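Aldehyde dehydrogenase (Burkholderia cenocepacia, PDB 4O6R) probably oxidises aldehydes to carboxylic acids with NAD(P)+ as cofactor, and holds adenosine monophosphate in a nucleotide pocket in this crystal. Local coordinates at residues 14-19 with 57-62; 51-56 with 205-210. One frame throughout, in Å; residues are numbered along the deposited sequence.

In the fold
Interactions 1 and 2 share helix 47-66, which meets the N-terminal hairpin through residues 57-62 and strand 206-208 through residues 51-56; their centres lie about 6 Å apart. Hairpin and strand also join directly. Asp16 N probably donates to Asn207 OD1 at 2.9 Å, and Phe14 O probably accepts from Ile208 N at 2.8 Å, so Asp16 and Asn207 connect the surface salt bridge of interaction 1 to the buried packing of interaction 2. Interaction 1 lies away from the nucleotide pocket. In interaction 2, the Val209 side chain is about 10 Å from bound AMP and about 4 Å from the side chain of Lys180, which binds AMP.

Interaction 1 of 2, residues 14-19 with 57-62; sequences FIDGRF and ATRAFP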
ATOM      1  N   PHE A  14      -8.106 -17.574  32.955  1.00 11.01           N
ATOM      2  CA  PHE A  14      -8.890 -16.356  32.773  1.00 10.53           C
ATOM      3  C   PHE A  14      -9.812 -16.613  31.615  1.00 10.59           C
ATOM      4  O   PHE A  14      -9.352 -16.781  30.468  1.00 10.57           O
ATOM      5  CB  PHE A  14      -8.037 -15.142  32.519  1.00 10.64           C
ATOM      6  CG  PHE A  14      -8.804 -13.846  32.574  1.00 10.76           C
ATOM      7  CD1 PHE A  14      -9.402 -13.313  31.439  1.00 11.05           C
ATOM      8  CD2 PHE A  14      -8.939 -13.150  33.773  1.00 10.99           C
ATOM      9  CE1 PHE A  14     -10.089 -12.114  31.487  1.00 11.27           C
ATOM     10  CE2 PHE A  14      -9.620 -11.945  33.827  1.00 11.12           C
ATOM     11  CZ  PHE A  14     -10.202 -11.427  32.688  1.00 11.20           C
ATOM     12  N   ILE A  15     -11.110 -16.676  31.912  1.00 10.12           N
ATOM     13  CA  ILE A  15     -12.099 -17.071  30.934  1.00 10.11           C
ATOM     14  C   ILE A  15     -13.311 -16.176  31.108  1.00  9.47           C
ATOM     15  O   ILE A  15     -13.835 -16.005  32.221  1.00  9.87           O
ATOM     16  CB  ILE A  15     -12.504 -18.539  31.096  1.00 10.26           C
ATOM     17  CG1 ILE A  15     -11.335 -19.430  30.782  1.00 10.67           C
ATOM     18  CG2 ILE A  15     -13.685 -18.912  30.212  1.00 10.48           C
ATOM     19  CD1 ILE A  15     -11.635 -20.880  30.938  1.00 11.31           C
ATOM     20  N   ASP A  16     -13.748 -15.607  29.997  1.00 15.39           N
ATOM     21  CA  ASP A  16     -14.934 -14.775  29.969  1.00 15.11           C
ATOM     22  C   ASP A  16     -14.861 -13.702  31.055  1.00 14.77           C
ATOM     23  O   ASP A  16     -15.825 -13.453  31.749  1.00 14.89           O
ATOM     24  CB  ASP A  16     -16.197 -15.635  30.107  1.00 15.90           C
ATOM     25  CG  ASP A  16     -17.408 -15.018  29.424  1.00 16.28           C
ATOM     26  OD1 ASP A  16     -17.269 -14.030  28.678  1.00 15.86           O
ATOM     27  OD2 ASP A  16     -18.505 -15.552  29.619  1.00 16.95           O
ATOM     28  N   GLY A  17     -13.710 -13.050  31.166  1.00 13.74           N
ATOM     29  CA  GLY A  17     -13.588 -11.866  32.015  1.00 13.81           C
ATOM     30  C   GLY A  17     -13.348 -12.153  33.477  1.00 13.99           C
ATOM     31  O   GLY A  17     -13.251 -11.222  34.257  1.00 14.26           O
ATOM     32  N   ARG A  18     -13.188 -13.427  33.837  1.00 13.89           N
ATOM     33  CA  ARG A  18     -13.096 -13.830  35.233  1.00 14.46           C
ATOM     34  C   ARG A  18     -11.934 -14.822  35.426  1.00 14.09           C
ATOM     35  O   ARG A  18     -11.654 -15.657  34.540  1.00 13.21           O
ATOM     36  CB  ARG A  18     -14.448 -14.453  35.691  1.00 15.15           C
ATOM     37  N   PHE A  19     -11.264 -14.737  36.587  1.00 14.38           N
ATOM     38  CA  PHE A  19     -10.294 -15.746  36.963  1.00 14.63           C
ATOM     39  C   PHE A  19     -11.001 -16.945  37.569  1.00 15.22           C
ATOM     40  O   PHE A  19     -11.730 -16.798  38.532  1.00 15.89           O
ATOM     41  CB  PHE A  19      -9.260 -15.201  37.944  1.00 14.92           C
ATOM     42  CG  PHE A  19      -8.184 -14.418  37.290  1.00 14.42           C
ATOM     43  CD1 PHE A  19      -7.152 -15.060  36.638  1.00 14.11           C
ATOM     44  CD2 PHE A  19      -8.187 -13.032  37.329  1.00 14.58           C
ATOM     45  CE1 PHE A  19      -6.135 -14.347  36.041  1.00 13.60           C
ATOM     46  CE2 PHE A  19      -7.178 -12.308  36.719  1.00 14.16           C
ATOM     47  CZ  PHE A  19      -6.151 -12.970  36.078  1.00 13.77           C
ATOM     48  N   ALA A  57     -14.943 -16.493  23.751  1.00 10.63           N
ATOM     49  CA  ALA A  57     -14.432 -15.725  22.632  1.00 10.16           C
ATOM     50  C   ALA A  57     -15.420 -15.654  21.472  1.00 10.35           C
ATOM     51  O   ALA A  57     -15.513 -14.616  20.814  1.00 10.00           O
ATOM     52  CB  ALA A  57     -13.097 -16.278  22.168  1.00  9.72           C
ATOM     53  N   THR A  58     -16.163 -16.738  21.223  1.00 10.86           N
ATOM     54  CA  THR A  58     -17.158 -16.746  20.178  1.00 11.34           C
ATOM     55  C   THR A  58     -18.294 -15.764  20.486  1.00 11.95           C
ATOM     56  O   THR A  58     -18.703 -14.962  19.638  1.00 11.56           O
ATOM     57  CB  THR A  58     -17.714 -18.164  19.996  1.00 11.91           C
ATOM     58  OG1 THR A  58     -16.636 -19.034  19.632  1.00 11.70           O
ATOM     59  CG2 THR A  58     -18.785 -18.204  18.920  1.00 12.35           C
ATOM     60  N   ARG A  59     -18.811 -15.829  21.715  1.00 12.77           N
ATOM     61  CA  ARG A  59     -19.854 -14.881  22.145  1.00 13.46           C
ATOM     62  C   ARG A  59     -19.402 -13.413  22.032  1.00 12.75           C
ATOM     63  O   ARG A  59     -20.190 -12.540  21.697  1.00 12.81           O
ATOM     64  CB  ARG A  59     -20.274 -15.176  23.594  1.00 14.50           C
ATOM     65  CG  ARG A  59     -21.019 -16.500  23.732  1.00 15.39           C
ATOM     66  CD  ARG A  59     -21.703 -16.624  25.083  1.00 16.49           C
ATOM     67  NE  ARG A  59     -20.747 -16.583  26.196  1.00 16.51           N
ATOM     68  CZ  ARG A  59     -20.137 -17.635  26.729  1.00 16.85           C
ATOM     69  NH1 ARG A  59     -20.359 -18.867  26.278  1.00 17.67           N
ATOM     70  NH2 ARG A  59     -19.308 -17.468  27.747  1.00 16.79           N
ATOM     71  N   ALA A  60     -18.137 -13.161  22.363  1.00 12.15           N
ATOM     72  CA  ALA A  60     -17.597 -11.788  22.402  1.00 11.65           C
ATOM     73  C   ALA A  60     -17.254 -11.225  21.022  1.00 11.22           C
ATOM     74  O   ALA A  60     -17.216 -10.008  20.845  1.00 11.27           O
ATOM     75  CB  ALA A  60     -16.384 -11.743  23.293  1.00 11.36           C
ATOM     76  N   PHE A  61     -17.039 -12.093  20.044  1.00 11.00           N
ATOM     77  CA  PHE A  61     -16.535 -11.673  18.742  1.00 10.77           C
ATOM     78  C   PHE A  61     -17.418 -10.658  18.002  1.00 11.00           C
ATOM     79  O   PHE A  61     -16.906  -9.645  17.536  1.00 10.60           O
ATOM     80  CB  PHE A  61     -16.197 -12.894  17.865  1.00 10.80           C
ATOM     81  CG  PHE A  61     -15.828 -12.531  16.458  1.00 10.63           C
ATOM     82  CD1 PHE A  61     -14.658 -11.870  16.192  1.00 10.24           C
ATOM     83  CD2 PHE A  61     -16.683 -12.838  15.405  1.00 10.98           C
ATOM     84  CE1 PHE A  61     -14.337 -11.525  14.890  1.00 10.31           C
ATOM     85  CE2 PHE A  61     -16.374 -12.500  14.106  1.00 10.91           C
ATOM     86  CZ  PHE A  61     -15.200 -11.830  13.843  1.00 10.65           C
ATOM     87  N   PRO A  62     -18.745 -10.894  17.912  1.00 11.51           N
ATOM     88  CA  PRO A  62     -19.539  -9.927  17.156  1.00 11.79           C
ATOM     89  C   PRO A  62     -19.385  -8.477  17.651  1.00 11.72           C
ATOM     90  O   PRO A  62     -19.128  -7.603  16.857  1.00 11.53           O
ATOM     91  CB  PRO A  62     -20.973 -10.441  17.322  1.00 12.42           C
ATOM     92  CG  PRO A  62     -20.842 -11.912  17.507  1.00 12.64           C
ATOM     93  CD  PRO A  62     -19.549 -12.063  18.312  1.00 12.13           C
TER
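Asp16 and Arg59 reach one another through two torsions: the carboxylate of Asp16 lies roughly anti to the main-chain nitrogen (chi1 -151°), and the chain of Arg59, extended at chi2, bends at chi3 (-61°). The CB of Asp16 does not itself aim at helix 47-66, but its carboxylate comes closer, while Arg59 leans toward the hairpin from the outset. The two side chains run roughly at right angles and join in a salt bridge, with Arg59 NH2 donating to Asp16 OD2 at 2.8 Å. The bond is somewhat bent. It leaves the edge of the guanidinium almost in that group's plane yet reaches OD2 from above the carboxylate, 63° out of its plane, and the two flat groups are steeply turned against each other. OD1 stays back, 4.1 Å from NH2, which rules out a two-pronged, side-by-side pair.

Asp16 and Gly17 occupy the middle of a type I' turn, closed by Ile15 N to Arg18 O at 2.9 Å and Arg18 N to Ile15 O at 3.1 Å, as in a two-residue beta hairpin. Both have positive phi, which glycine adopts easily and aspartate tolerates better than most residues. Arginine suits its place because its long chain can span from the exposed side of the helix, whereas Ala57 packs inward on Val149 and Val178. With one oxygen and one nitrogen engaged at the protein surface, the opposite charges should attract, but water probably weakens this single, bent bridge, which would then contribute only modestly.

Interaction 2 of 2, residues 51-56 with 205-210; sequences DLAVDA and VVNIVP
Ala53 and Asn207 provide the nearest backbone approach between helix 47-66 and strand 206-208, their CA atoms 5.8 Å apart. The apolar part of the contact centres on the methyl of Ala53. It meets Asn207 CB at 3.8 Å and, just beyond the end of the strand, Val209 CG1 at 3.9 Å. That branch of Val209 stands anti to the carbonyl carbon (chi1 -71°), which turns it to the helix. Alanine suits positions 53 and 56 because a single methyl lets the helix come close to the strand.

The polar part belongs to the buried amide of Asn207. One turn on from Ala53, the methyl of Ala56 packs on its carbonyl oxygen, CB lying 3.7 Å from Asn207 OD1. Its ND2 approaches Ala53 O only to 3.6 Å, a contact rather than a hydrogen bond; ND2 instead donates to Gly204 O and Val177 O, and OD1 accepts from Asp16 N. Asparagine fits here since one small side chain carries both donor and acceptor, and these three bonds should fix its rotation. They tie the strand to the loop before it, to strand 176-180 and to the hairpin turn.

Side chains alternate along 206-209. Asn207 and Val209 face helix 47-66, while Ile208 points away and packs with Val206 against helix 187-199. Strand 206-208 runs parallel to strand 176-180, whose Val178 touches Ala53, Val54 and Val209. The sheet is thus sandwiched at this point between helix 47-66 and helix 187-199, consistent with the layered, Rossmann-like nucleotide-binding domain of aldehyde dehydrogenases.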
ATOM      1  N   ASP A  51     -12.667 -25.443  25.668  1.00 13.59           N
ATOM      2  CA  ASP A  51     -14.033 -25.266  25.153  1.00 14.16           C
ATOM      3  C   ASP A  51     -14.748 -24.045  25.742  1.00 13.78           C
ATOM      4  O   ASP A  51     -15.328 -23.266  25.024  1.00 13.39           O
ATOM      5  CB  ASP A  51     -14.876 -26.533  25.355  1.00 15.28           C
ATOM      6  CG  ASP A  51     -14.414 -27.693  24.477  1.00 15.83           C
ATOM      7  OD1 ASP A  51     -13.604 -27.449  23.573  1.00 15.65           O
ATOM      8  OD2 ASP A  51     -14.831 -28.858  24.710  1.00 16.97           O
ATOM      9  N   LEU A  52     -14.656 -23.870  27.057  1.00 13.81           N
ATOM     10  CA  LEU A  52     -15.243 -22.716  27.714  1.00 13.56           C
ATOM     11  C   LEU A  52     -14.630 -21.416  27.195  1.00 12.63           C
ATOM     12  O   LEU A  52     -15.337 -20.443  26.989  1.00 12.40           O
ATOM     13  CB  LEU A  52     -15.077 -22.811  29.238  1.00 13.98           C
ATOM     14  CG  LEU A  52     -15.898 -23.910  29.907  1.00 14.91           C
ATOM     15  CD1 LEU A  52     -15.512 -24.022  31.368  1.00 15.37           C
ATOM     16  CD2 LEU A  52     -17.392 -23.647  29.799  1.00 15.58           C
ATOM     17  N   ALA A  53     -13.316 -21.410  26.984  1.00 12.01           N
ATOM     18  CA  ALA A  53     -12.620 -20.231  26.495  1.00 11.26           C
ATOM     19  C   ALA A  53     -13.016 -19.879  25.076  1.00 11.08           C
ATOM     20  O   ALA A  53     -13.231 -18.718  24.779  1.00 10.58           O
ATOM     21  CB  ALA A  53     -11.117 -20.437  26.599  1.00 10.85           C
ATOM     22  N   VAL A  54     -13.092 -20.886  24.201  1.00 11.39           N
ATOM     23  CA  VAL A  54     -13.510 -20.650  22.835  1.00 11.51           C
ATOM     24  C   VAL A  54     -14.982 -20.209  22.802  1.00 12.13           C
ATOM     25  O   VAL A  54     -15.328 -19.291  22.081  1.00 11.82           O
ATOM     26  CB  VAL A  54     -13.267 -21.871  21.928  1.00 11.65           C
ATOM     27  CG1 VAL A  54     -13.865 -21.658  20.541  1.00 11.64           C
ATOM     28  CG2 VAL A  54     -11.774 -22.173  21.811  1.00 11.40           C
ATOM     29  N   ASP A  55     -15.834 -20.824  23.602  1.00 13.15           N
ATOM     30  CA  ASP A  55     -17.229 -20.345  23.723  1.00 14.06           C
ATOM     31  C   ASP A  55     -17.304 -18.854  24.096  1.00 13.08           C
ATOM     32  O   ASP A  55     -18.050 -18.080  23.500  1.00 12.71           O
ATOM     33  CB  ASP A  55     -17.996 -21.182  24.756  1.00 15.95           C
ATOM     34  CG  ASP A  55     -18.318 -22.585  24.252  1.00 17.78           C
ATOM     35  OD1 ASP A  55     -17.989 -22.902  23.090  1.00 19.00           O
ATOM     36  OD2 ASP A  55     -18.921 -23.362  25.030  1.00 20.72           O
ATOM     37  N   ALA A  56     -16.532 -18.458  25.094  1.00 12.47           N
ATOM     38  CA  ALA A  56     -16.509 -17.050  25.529  1.00 12.06           C
ATOM     39  C   ALA A  56     -16.035 -16.112  24.417  1.00 11.30           C
ATOM     40  O   ALA A  56     -16.640 -15.074  24.169  1.00 11.23           O
ATOM     41  CB  ALA A  56     -15.629 -16.903  26.758  1.00 11.99           C
ATOM     42  N   VAL A 205     -13.052 -11.394  25.315  1.00  9.14           N
ATOM     43  CA  VAL A 205     -12.218 -10.956  24.197  1.00  8.85           C
ATOM     44  C   VAL A 205     -10.834 -11.618  24.271  1.00  8.76           C
ATOM     45  O   VAL A 205     -10.286 -11.993  23.239  1.00  8.45           O
ATOM     46  CB  VAL A 205     -12.122  -9.419  24.138  1.00  8.81           C
ATOM     47  CG1 VAL A 205     -11.096  -8.923  23.106  1.00  8.67           C
ATOM     48  CG2 VAL A 205     -13.473  -8.864  23.774  1.00  8.90           C
ATOM     49  N   VAL A 206     -10.310 -11.785  25.484  1.00  8.97           N
ATOM     50  CA  VAL A 206      -9.017 -12.452  25.703  1.00  9.05           C
ATOM     51  C   VAL A 206      -9.216 -13.497  26.790  1.00  9.33           C
ATOM     52  O   VAL A 206      -9.674 -13.168  27.904  1.00  9.62           O
ATOM     53  CB  VAL A 206      -7.923 -11.471  26.163  1.00  9.13           C
ATOM     54  CG1 VAL A 206      -6.612 -12.194  26.484  1.00  9.24           C
ATOM     55  CG2 VAL A 206      -7.692 -10.436  25.084  1.00  8.91           C
ATOM     56  N   ASN A 207      -8.873 -14.739  26.464  1.00  9.22           N
ATOM     57  CA  ASN A 207      -8.956 -15.835  27.404  1.00  9.58           C
ATOM     58  C   ASN A 207      -7.609 -16.550  27.491  1.00  9.57           C
ATOM     59  O   ASN A 207      -7.013 -16.900  26.462  1.00  9.42           O
ATOM     60  CB  ASN A 207     -10.053 -16.797  26.997  1.00  9.62           C
ATOM     61  CG  ASN A 207     -11.340 -16.085  26.681  1.00  9.61           C
ATOM     62  OD1 ASN A 207     -12.174 -15.899  27.555  1.00  9.97           O
ATOM     63  ND2 ASN A 207     -11.489 -15.638  25.442  1.00  9.28           N
ATOM     64  N   ILE A 208      -7.127 -16.736  28.708  1.00  9.77           N
ATOM     65  CA  ILE A 208      -5.837 -17.386  28.961  1.00 10.02           C
ATOM     66  C   ILE A 208      -6.032 -18.757  29.604  1.00 10.54           C
ATOM     67  O   ILE A 208      -6.665 -18.871  30.664  1.00 10.71           O
ATOM     68  CB  ILE A 208      -4.941 -16.535  29.880  1.00 10.12           C
ATOM     69  CG1 ILE A 208      -4.928 -15.079  29.416  1.00  9.98           C
ATOM     70  CG2 ILE A 208      -3.525 -17.092  29.927  1.00 10.17           C
ATOM     71  CD1 ILE A 208      -4.312 -14.856  28.056  1.00  9.64           C
ATOM     72  N   VAL A 209      -5.455 -19.785  28.982  1.00 10.70           N
ATOM     73  CA  VAL A 209      -5.654 -21.167  29.436  1.00 11.36           C
ATOM     74  C   VAL A 209      -4.324 -21.935  29.535  1.00 11.84           C
ATOM     75  O   VAL A 209      -4.033 -22.801  28.731  1.00 11.82           O
ATOM     76  CB  VAL A 209      -6.675 -21.885  28.556  1.00 11.26           C
ATOM     77  CG1 VAL A 209      -8.064 -21.315  28.822  1.00 11.41           C
ATOM     78  CG2 VAL A 209      -6.336 -21.738  27.095  1.00 10.97           C
ATOM     79  N   PRO A 210      -3.487 -21.581  30.529  1.00 12.67           N
ATOM     80  CA  PRO A 210      -2.271 -22.338  30.753  1.00 13.19           C
ATOM     81  C   PRO A 210      -2.629 -23.800  31.066  1.00 13.91           C
ATOM     82  O   PRO A 210      -3.591 -24.068  31.799  1.00 14.28           O
ATOM     83  CB  PRO A 210      -1.656 -21.701  32.001  1.00 13.54           C
ATOM     84  CG  PRO A 210      -2.415 -20.444  32.260  1.00 13.55           C
ATOM     85  CD  PRO A 210      -3.781 -20.676  31.652  1.00 13.12           C
TER